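Local atomic coordinates of ribokinase (Arabidopsis thaliana, PDB entry 6ILS), a protein that catalyses the magnesium-dependent transfer of a phosphate from ATP to O-5 of D-ribose, giving ribose 5-phosphate for nucleotide and amino-acid synthesis. Residues N12-V17 with G96-M101; G34-G39 with G68-E73; A46-K51 with P297-R302; P55-G60 with G81-Y86; L62-H67 with S89-P94. All coordinates share one frame; numbering follows the deposited sequence.

Contact 1: residues N12-V17 with G96-M101. With RIB (alpha-D-ribofuranose), chain F.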
# COMPACT_ATOMS: atom_id res chain seq x y z
N ASN B 12 -5.04 10.21 -0.76
CA ASN B 12 -3.98 9.22 -0.91
C ASN B 12 -3.96 8.24 0.25
O ASN B 12 -4.18 8.64 1.39
CB ASN B 12 -2.59 9.88 -0.94
CG ASN B 12 -2.34 10.69 -2.18
OD1 ASN B 12 -2.86 10.38 -3.26
ND2 ASN B 12 -1.51 11.72 -2.05
N ALA B 13 -3.66 6.98 -0.03
CA ALA B 13 -3.18 6.11 1.03
C ALA B 13 -1.68 6.34 1.13
O ALA B 13 -0.97 6.23 0.14
CB ALA B 13 -3.50 4.65 0.75
N ASP B 14 -1.21 6.70 2.32
CA ASP B 14 0.20 6.96 2.53
C ASP B 14 0.89 5.70 3.04
O ASP B 14 0.62 5.27 4.15
CB ASP B 14 0.37 8.11 3.52
CG ASP B 14 -0.00 9.47 2.91
OD1 ASP B 14 0.06 9.61 1.67
OD2 ASP B 14 -0.33 10.40 3.69
N ILE B 15 1.76 5.12 2.21
CA ILE B 15 2.45 3.88 2.55
C ILE B 15 3.87 4.17 3.07
O ILE B 15 4.79 4.37 2.28
CB ILE B 15 2.58 2.93 1.35
CG1 ILE B 15 1.26 2.79 0.58
CG2 ILE B 15 3.06 1.56 1.82
CD1 ILE B 15 0.24 1.98 1.27
N TYR B 16 4.01 4.21 4.38
CA TYR B 16 5.29 4.50 5.03
C TYR B 16 6.08 3.24 5.29
O TYR B 16 5.57 2.33 5.93
CB TYR B 16 5.06 5.22 6.35
CG TYR B 16 4.43 6.57 6.18
CD1 TYR B 16 5.19 7.67 5.82
CD2 TYR B 16 3.06 6.75 6.37
CE1 TYR B 16 4.62 8.91 5.66
CE2 TYR B 16 2.48 7.98 6.21
CZ TYR B 16 3.27 9.06 5.85
OH TYR B 16 2.69 10.30 5.69
N VAL B 17 7.32 3.20 4.81
CA VAL B 17 8.22 2.12 5.17
C VAL B 17 9.50 2.68 5.78
O VAL B 17 10.13 3.59 5.23
CB VAL B 17 8.55 1.21 3.95
CG1 VAL B 17 7.28 0.52 3.44
CG2 VAL B 17 9.22 1.99 2.83
N GLY B 96 -5.39 6.97 -5.37
CA GLY B 96 -4.03 7.47 -5.37
C GLY B 96 -3.30 7.03 -4.11
O GLY B 96 -3.88 6.82 -3.05
N HIS B 97 -1.99 6.87 -4.23
CA HIS B 97 -1.21 6.51 -3.07
C HIS B 97 0.21 7.03 -3.21
O HIS B 97 0.64 7.42 -4.30
CB HIS B 97 -1.23 4.98 -2.84
CG HIS B 97 -1.00 4.16 -4.07
ND1 HIS B 97 -1.94 4.02 -5.06
CD2 HIS B 97 0.05 3.39 -4.44
CE1 HIS B 97 -1.47 3.22 -6.01
NE2 HIS B 97 -0.26 2.82 -5.65
N ALA B 98 0.90 7.07 -2.07
CA ALA B 98 2.26 7.58 -2.00
C ALA B 98 3.11 6.63 -1.17
O ALA B 98 2.82 6.38 -0.00
CB ALA B 98 2.27 8.98 -1.38
N VAL B 99 4.15 6.08 -1.79
CA VAL B 99 5.12 5.27 -1.06
C VAL B 99 6.17 6.18 -0.44
O VAL B 99 7.00 6.76 -1.15
CB VAL B 99 5.79 4.24 -1.97
CG1 VAL B 99 6.85 3.46 -1.20
CG2 VAL B 99 4.74 3.29 -2.55
N VAL B 100 6.12 6.31 0.88
CA VAL B 100 7.03 7.20 1.58
C VAL B 100 8.14 6.40 2.28
O VAL B 100 7.92 5.80 3.34
CB VAL B 100 6.28 8.06 2.61
CG1 VAL B 100 7.22 9.08 3.24
CG2 VAL B 100 5.10 8.76 1.94
N MET B 101 9.32 6.38 1.68
CA MET B 101 10.46 5.66 2.23
C MET B 101 11.27 6.51 3.21
O MET B 101 12.12 7.31 2.80
CB MET B 101 11.37 5.17 1.11
CG MET B 101 10.70 4.14 0.24
SD MET B 101 11.30 4.13 -1.44
CE MET B 101 10.35 2.78 -2.12
O5 RIB F . 0.60 17.11 2.98
C5 RIB F . 0.56 15.74 3.27
C4 RIB F . 0.21 15.01 2.14
O4 RIB F . 1.09 15.31 0.96
C3 RIB F . 0.56 13.49 2.48
O3 RIB F . -0.63 12.90 3.19
C2 RIB F . 0.92 12.96 1.40
O2 RIB F . -0.05 11.96 0.89
C1 RIB F . 1.15 14.18 0.29
O1 RIB F . 0.17 14.14 -0.68
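The Tyr-16 ring and the Val-100 side chain lie side by side on the sugar-facing side of the sheet. Val-100 CB meets the ring obliquely, 3.4 Å from Tyr-16 CD1, and CG1 sits by the CD1-CE1 side. Tyr-16 CG is anti to its carbonyl carbon (chi1 -64°), and this lays the ring along Val-100. The Asp-14 carboxylate is the second flat group. It receives two hydroxyls of the bound ribose, one on each oxygen: O2 donates to OD1 at 2.5 Å, a very short bond, and O3 donates to OD2 at 2.6 Å. Together they probably hold the carboxylate in its rotation. Its OD1 also passes 3.8 Å from Ala-98 CB. Gly-40, Lys-41, Glu-144 and Asp-259 hold the ribose as well. The third flat group is the His-97 ring, which meets the ring of His-67; its ND1 is hydrogen-bonded to Thr-95 O.

The two strands run parallel, with axes 17° apart, in the small four-stranded sheet that forms the lid of ribokinases. Five backbone hydrogen bonds zip them together, from Ala-13 N to Gly-96 O at one end to Val-17 N to Val-100 O at the other. The Val-100 N to Ile-15 O bond is 2.7 Å long, and Ile-15 N to Ala-98 O is 2.8 Å.

Ala-13, Ile-15, Val-17, His-97, Val-99 and Met-101 point to the other side. There Val-17 CG2 rests 3.7 Å from Met-101 CG. Val-99 and Met-101 also pack on their own counterparts, Val-99 and Met-101 of the second subunit.

Contact 2: residues G34-G39 with G68-E73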
# COMPACT_ATOMS: atom_id res chain seq x y z
N GLY B 34 6.43 -0.55 9.07
CA GLY B 34 5.63 0.27 8.18
C GLY B 34 4.25 0.53 8.73
O GLY B 34 3.85 -0.04 9.76
N GLN B 35 3.53 1.42 8.06
CA GLN B 35 2.16 1.73 8.41
C GLN B 35 1.49 2.36 7.19
O GLN B 35 2.12 3.10 6.46
CB GLN B 35 2.11 2.68 9.60
CG GLN B 35 0.79 2.71 10.33
CD GLN B 35 0.88 3.49 11.64
OE1 GLN B 35 1.95 3.96 12.01
NE2 GLN B 35 -0.25 3.63 12.33
N THR B 36 0.23 2.02 6.95
CA THR B 36 -0.54 2.65 5.87
C THR B 36 -1.61 3.53 6.48
O THR B 36 -2.44 3.06 7.26
CB THR B 36 -1.19 1.61 4.94
OG1 THR B 36 -0.17 0.95 4.18
CG2 THR B 36 -2.15 2.31 3.98
N LEU B 37 -1.60 4.82 6.13
CA LEU B 37 -2.51 5.78 6.74
C LEU B 37 -3.29 6.58 5.70
O LEU B 37 -2.83 6.74 4.56
CB LEU B 37 -1.74 6.73 7.67
CG LEU B 37 -1.07 6.15 8.92
CD1 LEU B 37 -0.16 7.18 9.56
CD2 LEU B 37 -2.12 5.68 9.92
N ALA B 38 -4.45 7.08 6.11
CA ALA B 38 -5.26 7.96 5.28
C ALA B 38 -4.58 9.31 5.16
O ALA B 38 -4.16 9.90 6.15
CB ALA B 38 -6.63 8.11 5.87
N GLY B 39 -4.49 9.82 3.93
CA GLY B 39 -3.83 11.09 3.72
C GLY B 39 -4.18 11.68 2.37
O GLY B 39 -5.26 11.43 1.83
N GLY B 68 -9.28 3.10 -1.03
CA GLY B 68 -10.44 3.97 -1.13
C GLY B 68 -11.29 3.88 0.11
O GLY B 68 -11.78 4.89 0.62
N LYS B 69 -11.49 2.66 0.60
CA LYS B 69 -12.27 2.42 1.80
C LYS B 69 -11.61 3.01 3.04
O LYS B 69 -12.30 3.53 3.92
CB LYS B 69 -12.50 0.91 2.00
CG LYS B 69 -13.66 0.60 2.93
CD LYS B 69 -14.59 -0.42 2.28
CE LYS B 69 -16.05 -0.21 2.68
NZ LYS B 69 -16.97 -1.14 1.94
N LEU B 70 -10.29 2.89 3.11
CA LEU B 70 -9.51 3.48 4.18
C LEU B 70 -9.82 4.98 4.30
O LEU B 70 -10.07 5.50 5.38
CB LEU B 70 -8.02 3.26 3.92
CG LEU B 70 -6.98 3.99 4.76
CD1 LEU B 70 -7.01 3.51 6.21
CD2 LEU B 70 -5.60 3.78 4.13
N ILE B 71 -9.79 5.65 3.16
CA ILE B 71 -10.04 7.09 3.11
C ILE B 71 -11.45 7.43 3.59
O ILE B 71 -11.64 8.29 4.45
CB ILE B 71 -9.88 7.64 1.69
CG1 ILE B 71 -8.52 7.29 1.08
CG2 ILE B 71 -10.16 9.14 1.68
CD1 ILE B 71 -7.35 7.82 1.84
N ALA B 72 -12.43 6.75 3.01
CA ALA B 72 -13.83 6.98 3.31
C ALA B 72 -14.09 6.80 4.80
O ALA B 72 -14.78 7.60 5.42
CB ALA B 72 -14.69 6.04 2.50
N GLU B 73 -13.53 5.74 5.36
CA GLU B 73 -13.70 5.46 6.79
C GLU B 73 -13.09 6.55 7.67
O GLU B 73 -13.70 6.98 8.66
CB GLU B 73 -13.08 4.10 7.13
CG GLU B 73 -13.91 2.93 6.60
CD GLU B 73 -13.21 1.58 6.71
OE1 GLU B 73 -12.00 1.55 7.05
OE2 GLU B 73 -13.87 0.54 6.44
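Leu-70 reaches from the helix to the strand and makes its closest approach with one methyl, CD2. That methyl lies 3.8 Å from Thr-36 CG2, the two side chains meeting at a slant. It also sits 4.0 Å from the backbone carbon C of Leu-37. Leu-70 CG is anti to the backbone N (chi1 169°), which carries the branch out to the strand. Ile-71 adds a second apolar tip. Its CD1 lies 4.0 Å from Ala-38 CA and 4.1 Å from Ala-38 CB, and it also meets Gly-39 N. The small Ala-38 points at the helix and lets both chains come near. No hydrogen bond crosses the contact, so carbon packing joins the two segments.

Farther out, Gln-35, Leu-37 and Gly-39 are tied by backbone hydrogen bonds to Tyr-16, Asp-14 and Asn-12. Leu-70 also rests on Ala-13, and Ile-71 on Ala-11. The second subunit reaches the same region: its His-67 packs on Thr-36 and its Ala-66 on Leu-70.

The strand axis runs at 57° to the helix axis. The contact thus joins an edge strand of the small lid sheet to helix 66-75 of the large alpha/beta domain, and through Gly-39 it forms part of the ribose pocket of this PfkB-family kinase.

Contact 3: residues A46-K51 with P297-R302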
# COMPACT_ATOMS: atom_id res chain seq x y z
N ALA B 46 -9.74 18.53 4.38
CA ALA B 46 -11.14 18.31 4.72
C ALA B 46 -11.27 17.73 6.13
O ALA B 46 -12.13 18.15 6.91
CB ALA B 46 -11.81 17.38 3.70
N ALA B 47 -10.42 16.75 6.45
CA ALA B 47 -10.44 16.19 7.81
C ALA B 47 -10.20 17.26 8.87
O ALA B 47 -10.88 17.29 9.91
CB ALA B 47 -9.41 15.09 7.95
N CYS B 48 -9.26 18.16 8.59
CA CYS B 48 -8.99 19.25 9.52
C CYS B 48 -10.20 20.14 9.76
O CYS B 48 -10.60 20.39 10.90
CB CYS B 48 -7.81 20.08 9.00
SG CYS B 48 -7.47 21.53 9.99
N GLY B 49 -10.79 20.60 8.66
CA GLY B 49 -11.98 21.42 8.73
C GLY B 49 -13.07 20.76 9.55
O GLY B 49 -13.65 21.38 10.43
N ALA B 50 -13.34 19.49 9.25
CA ALA B 50 -14.38 18.71 9.95
C ALA B 50 -14.09 18.61 11.45
O ALA B 50 -14.98 18.86 12.23
CB ALA B 50 -14.51 17.36 9.34
N LYS B 51 -12.84 18.36 11.81
CA LYS B 51 -12.44 18.24 13.24
C LYS B 51 -12.54 19.58 13.96
O LYS B 51 -12.75 19.57 15.14
CB LYS B 51 -11.03 17.68 13.37
CG LYS B 51 -10.89 16.23 12.96
CD LYS B 51 -10.00 15.47 13.90
CE LYS B 51 -9.49 14.16 13.35
NZ LYS B 51 -8.49 13.58 14.27
N PRO B 297 -4.99 11.33 11.70
CA PRO B 297 -5.04 11.08 13.14
C PRO B 297 -4.56 12.23 14.04
O PRO B 297 -4.99 12.30 15.18
CB PRO B 297 -4.11 9.87 13.32
CG PRO B 297 -4.15 9.18 12.03
CD PRO B 297 -4.30 10.23 10.98
N SER B 298 -3.71 13.11 13.52
CA SER B 298 -3.13 14.17 14.34
C SER B 298 -3.96 15.47 14.34
O SER B 298 -3.61 16.42 15.03
CB SER B 298 -1.72 14.51 13.86
OG SER B 298 -1.77 15.16 12.60
N MET B 299 -5.01 15.51 13.54
CA MET B 299 -5.80 16.76 13.46
C MET B 299 -6.44 17.09 14.80
O MET B 299 -7.08 16.25 15.37
CB MET B 299 -6.87 16.72 12.38
CG MET B 299 -6.79 17.94 11.51
SD MET B 299 -5.45 17.71 10.37
CE MET B 299 -6.09 16.24 9.60
N PRO B 300 -6.30 18.33 15.30
CA PRO B 300 -6.85 18.68 16.58
C PRO B 300 -8.32 19.10 16.55
O PRO B 300 -8.78 19.56 15.59
CB PRO B 300 -5.99 19.88 16.96
CG PRO B 300 -5.74 20.55 15.65
CD PRO B 300 -5.57 19.42 14.67
N ASP B 301 -8.99 18.94 17.68
CA ASP B 301 -10.38 19.44 17.78
C ASP B 301 -10.34 20.94 18.06
O ASP B 301 -9.36 21.41 18.55
CB ASP B 301 -11.23 18.66 18.78
CG ASP B 301 -10.81 18.82 20.22
OD1 ASP B 301 -9.94 19.65 20.50
OD2 ASP B 301 -11.36 18.09 21.04
N ARG B 302 -11.44 21.63 17.78
CA ARG B 302 -11.50 23.09 17.96
C ARG B 302 -11.17 23.52 19.40
O ARG B 302 -10.45 24.46 19.55
CB ARG B 302 -12.85 23.66 17.55
CG ARG B 302 -12.89 25.15 17.80
CD ARG B 302 -14.17 25.85 17.50
NE ARG B 302 -14.31 25.66 16.09
CZ ARG B 302 -14.35 26.64 15.24
NH1 ARG B 302 -14.32 27.89 15.66
NH2 ARG B 302 -14.49 26.34 13.98
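Helix 41-51, which begins at the ribose-binding Lys-41, just after Gly-40, here meets the turn that leads from the monovalent-cation site to helix 302-312. Met-299 fills the middle of the contact. Its chain is bent at chi2 and chi3 and folds against Cys-48. CG lies 3.5 Å from Cys-48 CB, tighter than usual for two carbons, and SD is 3.6 Å from that same CB. The methyl CE ends 3.9 Å from Ala-47 CB. Thr-260 of helix 257-270 touches both Cys-48 and Met-299.

Lys-51 crosses Met-299 at about a right angle. Its CD lies 3.7 Å from Met-299 CB, and the bend at chi2 (-139°) helps bring the chain across. The amine NZ then gives a hydrogen bond of 3.2 Å to Met-299 O, with the donor tilted 15° from the carbonyl plane. It has a second acceptor in the carbonyl O of Ile-296. With an alanine in place of Lys-51, the carbonyls of Ile-296 and Met-299 would probably lose this donor, and a gap would open beside Met-299 CB.

Near the helix end, Asp-301 CA makes a CH...O contact of 3.6 Å with Lys-51 O. Asp-301 is the N-cap of helix 302-312. Its side chain caps a backbone N of that helix; OD1 bonds the Ser-304 hydroxyl and OD2 forms a salt bridge with Lys-303. The chemistry is therefore of two kinds: apolar packing in the buried part and, across it, a lysine that grips the turn through carbonyl oxygens, where its positive charge would probably be steadied by the carbonyl dipoles.

Contact 4: residues P55-G60 with G81-Y86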
# COMPACT_ATOMS: atom_id res chain seq x y z
N PRO B 55 -18.85 22.88 9.00
CA PRO B 55 -19.45 22.02 8.00
C PRO B 55 -18.47 21.89 6.83
O PRO B 55 -18.22 22.85 6.23
CB PRO B 55 -20.67 22.79 7.51
CG PRO B 55 -21.00 23.71 8.64
CD PRO B 55 -19.73 23.97 9.38
N THR B 56 -18.04 20.67 6.54
CA THR B 56 -16.99 20.47 5.54
C THR B 56 -17.33 19.35 4.55
O THR B 56 -17.68 18.24 4.96
CB THR B 56 -15.65 20.13 6.23
OG1 THR B 56 -15.26 21.23 7.07
CG2 THR B 56 -14.56 19.89 5.19
N TYR B 57 -17.23 19.65 3.26
CA TYR B 57 -17.42 18.69 2.18
C TYR B 57 -16.09 18.41 1.51
O TYR B 57 -15.29 19.33 1.29
CB TYR B 57 -18.40 19.24 1.12
CG TYR B 57 -19.83 19.23 1.57
CD1 TYR B 57 -20.29 20.18 2.47
CD2 TYR B 57 -20.72 18.27 1.11
CE1 TYR B 57 -21.60 20.17 2.90
CE2 TYR B 57 -22.03 18.25 1.54
CZ TYR B 57 -22.46 19.21 2.43
OH TYR B 57 -23.76 19.20 2.87
N PHE B 58 -15.86 17.15 1.14
CA PHE B 58 -14.70 16.80 0.35
C PHE B 58 -15.19 16.34 -1.02
O PHE B 58 -16.01 15.43 -1.11
CB PHE B 58 -13.87 15.69 1.03
CG PHE B 58 -12.75 15.16 0.17
CD1 PHE B 58 -11.75 16.01 -0.29
CD2 PHE B 58 -12.67 13.82 -0.15
CE1 PHE B 58 -10.71 15.56 -1.08
CE2 PHE B 58 -11.63 13.34 -0.94
CZ PHE B 58 -10.63 14.21 -1.40
N VAL B 59 -14.69 17.00 -2.06
CA VAL B 59 -14.96 16.60 -3.43
C VAL B 59 -13.71 15.95 -4.02
O VAL B 59 -12.65 16.57 -4.17
CB VAL B 59 -15.38 17.79 -4.31
CG1 VAL B 59 -15.65 17.33 -5.76
CG2 VAL B 59 -16.57 18.49 -3.70
N GLY B 60 -13.82 14.67 -4.35
CA GLY B 60 -12.64 13.94 -4.75
C GLY B 60 -13.02 12.66 -5.46
O GLY B 60 -14.19 12.30 -5.52
N GLY B 81 -16.00 13.18 10.27
CA GLY B 81 -17.29 13.83 10.10
C GLY B 81 -17.37 14.70 8.85
O GLY B 81 -18.18 15.63 8.76
N VAL B 82 -16.51 14.42 7.89
CA VAL B 82 -16.56 15.11 6.60
C VAL B 82 -17.81 14.66 5.85
O VAL B 82 -18.13 13.47 5.84
CB VAL B 82 -15.31 14.80 5.75
CG1 VAL B 82 -15.42 15.45 4.36
CG2 VAL B 82 -14.02 15.22 6.49
N HIS B 83 -18.54 15.60 5.24
CA HIS B 83 -19.63 15.21 4.34
C HIS B 83 -19.04 14.66 3.05
O HIS B 83 -18.30 15.35 2.35
CB HIS B 83 -20.55 16.40 4.05
CG HIS B 83 -21.30 16.88 5.25
ND1 HIS B 83 -20.75 17.72 6.19
CD2 HIS B 83 -22.56 16.62 5.67
CE1 HIS B 83 -21.64 17.97 7.13
NE2 HIS B 83 -22.75 17.31 6.84
N LEU B 84 -19.37 13.40 2.73
CA LEU B 84 -18.77 12.72 1.59
C LEU B 84 -19.69 12.58 0.37
O LEU B 84 -19.37 11.83 -0.55
CB LEU B 84 -18.30 11.32 2.02
CG LEU B 84 -17.21 11.36 3.11
CD1 LEU B 84 -16.74 9.96 3.49
CD2 LEU B 84 -16.04 12.17 2.60
N ASP B 85 -20.79 13.33 0.35
CA ASP B 85 -21.79 13.19 -0.73
C ASP B 85 -21.19 13.29 -2.14
O ASP B 85 -21.68 12.64 -3.07
CB ASP B 85 -22.92 14.23 -0.61
CG ASP B 85 -23.30 14.55 0.84
OD1 ASP B 85 -22.70 14.01 1.79
OD2 ASP B 85 -24.27 15.31 1.02
N TYR B 86 -20.14 14.10 -2.31
CA TYR B 86 -19.61 14.37 -3.64
C TYR B 86 -18.31 13.66 -3.93
O TYR B 86 -17.60 14.00 -4.87
CB TYR B 86 -19.44 15.87 -3.83
CG TYR B 86 -20.75 16.57 -3.74
CD1 TYR B 86 -21.54 16.76 -4.87
CD2 TYR B 86 -21.22 17.04 -2.53
CE1 TYR B 86 -22.77 17.39 -4.78
CE2 TYR B 86 -22.44 17.66 -2.44
CZ TYR B 86 -23.21 17.84 -3.56
OH TYR B 86 -24.43 18.47 -3.45
O HOH W 1 -18.27 18.48 8.59
O HOH W 2 -18.72 15.69 -0.50
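Rings and carbon contacts gather at Tyr-57. Its ring and that of His-83 form an offset stack, with centroids 4.7 Å apart and planes at 18°. His-83 CG is anti to its carbonyl carbon (chi1 -66°), which lays the imidazole along the Tyr-57 ring. His-83 CB lies over one face of the tyrosine, 3.5 Å from the ring centroid, as a CH-pi contact. Asp-85 OD2 sits at the edge of this ring, with the carboxylate turned 73° from it. Tyr-57 CD2 in turn meets the edge of the Tyr-86 ring, 3.9 Å from CD2 of that residue. If Tyr-57 were a serine, His-83 would probably lose its stacking partner and a gap would open beside Tyr-86. Val-82 CG1 reaches Phe-58 CB at 3.7 Å, and Val-59 CG2 touches Tyr-86 CB.

A single backbone bridge pairs Tyr-57 with His-83. His-83 N binds Thr-56 O at 2.8 Å, and Phe-58 N binds His-83 O at 3.3 Å. His-83 ND1 adds a weak bond to Thr-56 O, which lies in the plane of the imidazole.

Two waters bridge the segments. One accepts from Thr-56 N and donates to Gly-81 O. The other donates to Phe-58 O and His-83 O and accepts from Tyr-86 N.

Segment 81-86 connects helix 66-75 to strand 87-90 in a beta-alpha-beta unit. Strand 5-8 pairs with strand 56-63 on its other edge. Ala-46 of helix 41-51 touches Thr-56, Phe-58 and Val-82, while Ile-132 of helix 131-134 touches Tyr-57, Val-59 and Tyr-86.

Contact 5: residues L62-H67 with S89-P94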
# COMPACT_ATOMS: atom_id res chain seq x y z
N LEU B 62 -12.03 8.48 -5.86
CA LEU B 62 -11.39 7.31 -5.27
C LEU B 62 -11.51 6.12 -6.19
O LEU B 62 -12.40 6.09 -7.04
CB LEU B 62 -12.05 6.96 -3.93
CG LEU B 62 -11.99 8.04 -2.85
CD1 LEU B 62 -12.69 7.53 -1.61
CD2 LEU B 62 -10.54 8.36 -2.57
N GLY B 63 -10.63 5.14 -6.04
CA GLY B 63 -10.83 3.84 -6.68
C GLY B 63 -11.76 3.01 -5.81
O GLY B 63 -11.92 3.29 -4.63
N GLU B 64 -12.40 2.00 -6.40
CA GLU B 64 -13.22 1.09 -5.61
C GLU B 64 -12.31 -0.01 -5.10
O GLU B 64 -12.30 -1.12 -5.63
CB GLU B 64 -14.38 0.52 -6.45
CG GLU B 64 -15.46 1.54 -6.81
CD GLU B 64 -16.35 1.09 -7.97
OE1 GLU B 64 -16.32 -0.10 -8.32
OE2 GLU B 64 -17.09 1.94 -8.53
N ASP B 65 -11.52 0.32 -4.08
CA ASP B 65 -10.51 -0.60 -3.56
C ASP B 65 -10.32 -0.39 -2.06
O ASP B 65 -11.02 0.41 -1.45
CB ASP B 65 -9.17 -0.43 -4.30
CG ASP B 65 -8.70 1.04 -4.38
OD1 ASP B 65 -9.05 1.84 -3.49
OD2 ASP B 65 -7.98 1.37 -5.35
N ALA B 66 -9.39 -1.14 -1.46
CA ALA B 66 -9.19 -1.09 -0.02
C ALA B 66 -8.65 0.27 0.45
O ALA B 66 -9.01 0.75 1.52
CB ALA B 66 -8.24 -2.23 0.41
N HIS B 67 -7.77 0.86 -0.36
CA HIS B 67 -7.24 2.20 -0.07
C HIS B 67 -8.36 3.26 -0.08
O HIS B 67 -8.38 4.19 0.74
CB HIS B 67 -6.17 2.59 -1.08
CG HIS B 67 -4.86 1.87 -0.89
ND1 HIS B 67 -3.93 1.77 -1.90
CD2 HIS B 67 -4.33 1.24 0.18
CE1 HIS B 67 -2.88 1.10 -1.46
NE2 HIS B 67 -3.09 0.78 -0.20
N SER B 89 -16.36 7.17 -6.69
CA SER B 89 -15.38 6.09 -6.84
C SER B 89 -15.52 5.44 -8.22
O SER B 89 -16.63 5.32 -8.75
CB SER B 89 -15.56 5.05 -5.74
OG SER B 89 -15.51 5.65 -4.45
N VAL B 90 -14.39 5.03 -8.81
CA VAL B 90 -14.38 4.41 -10.13
C VAL B 90 -13.72 3.03 -10.05
O VAL B 90 -12.91 2.79 -9.16
CB VAL B 90 -13.63 5.27 -11.18
CG1 VAL B 90 -14.33 6.61 -11.39
CG2 VAL B 90 -12.17 5.47 -10.77
N ASN B 91 -14.05 2.12 -10.96
CA ASN B 91 -13.45 0.79 -10.87
C ASN B 91 -12.32 0.58 -11.87
O ASN B 91 -11.77 -0.52 -11.96
CB ASN B 91 -14.51 -0.30 -11.04
CG ASN B 91 -15.28 -0.19 -12.35
OD1 ASN B 91 -14.76 0.28 -13.36
ND2 ASN B 91 -16.54 -0.63 -12.33
N ASN B 92 -11.98 1.63 -12.62
CA ASN B 92 -10.93 1.52 -13.63
C ASN B 92 -9.67 2.33 -13.30
O ASN B 92 -8.75 2.40 -14.11
CB ASN B 92 -11.48 1.95 -14.99
CG ASN B 92 -11.85 3.42 -15.02
OD1 ASN B 92 -12.07 4.04 -13.98
ND2 ASN B 92 -11.93 3.98 -16.22
N GLU B 93 -9.64 2.95 -12.12
CA GLU B 93 -8.42 3.60 -11.63
C GLU B 93 -8.24 3.25 -10.16
O GLU B 93 -9.22 3.11 -9.44
CB GLU B 93 -8.50 5.12 -11.80
CG GLU B 93 -8.61 5.59 -13.24
CD GLU B 93 -7.33 5.42 -14.03
OE1 GLU B 93 -6.27 5.17 -13.40
OE2 GLU B 93 -7.36 5.55 -15.27
N PRO B 94 -6.98 3.10 -9.71
CA PRO B 94 -6.73 2.87 -8.29
C PRO B 94 -6.81 4.17 -7.49
O PRO B 94 -6.49 5.22 -8.05
CB PRO B 94 -5.31 2.31 -8.27
CG PRO B 94 -4.65 2.99 -9.44
CD PRO B 94 -5.73 3.21 -10.48
O HOH W 3 -14.13 3.73 -2.84
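Ser-89 starts the contact beside Leu-62. Its OG lies 3.7 Å from Leu-62 CB, and a water joins it to Gly-63 O. Ser-89 CB also packs 3.7 Å from Glu-64 CG. Val-90 follows with two backbone hydrogen bonds. Its N binds Leu-62 O at 2.9 Å. Its O accepts from Glu-64 N, also at 2.9 Å. Asn-91 lies alongside Glu-64, pointing the same way. Glu-64 CG is anti to the carbonyl carbon (chi1 -70°) and the chain is extended beyond it, which brings the carboxylate to Asn-91. The carboxylate and amide planes stand 78° apart, and Glu-64 OE1 comes 3.3 Å from Asn-91 CB. Glu-93 presents its carbonyl O to Gly-63 CA at 3.3 Å. A beta carbon on Gly-63 would clash there. Pro-94 closes the segment, with its CA 3.5 Å from Asp-65 OD2. The carboxylate of Asp-65 caps helix 66-75 through OD1, which bonds Gly-68 N and also the Thr-95 hydroxyl.

Glu-64 is the centre of an inverse gamma turn between strand and helix. Strand 56-63, helix 66-75 and the parallel edge strand 87-90 make up a beta-alpha-beta unit, the repeating element of the central sheet in the ribokinase fold.

How the contacts relate
Contacts 1 and 2 share the four-stranded lid sheet, where strands 12-18 and 33-39 are neighbours; their centres are about 10 Å apart. Contacts 4 and 5, centres about 17 Å apart, share strand 56-63 of the nine-stranded sheet. Helix 66-75 serves contacts 2 and 5 and links lid to main domain. Helix 41-51 packs on strand 56-63 between contacts 3 and 4, whose centres are about 13 Å apart. Along the chain, contacts 2, 4 and 5 are nested within contact 1, and contacts 4 and 5 also within contact 3, which crosses contacts 1 and 2. Contacts 1, 2 and 5 touch the second subunit, so the lid and the start of helix 66-75 face it.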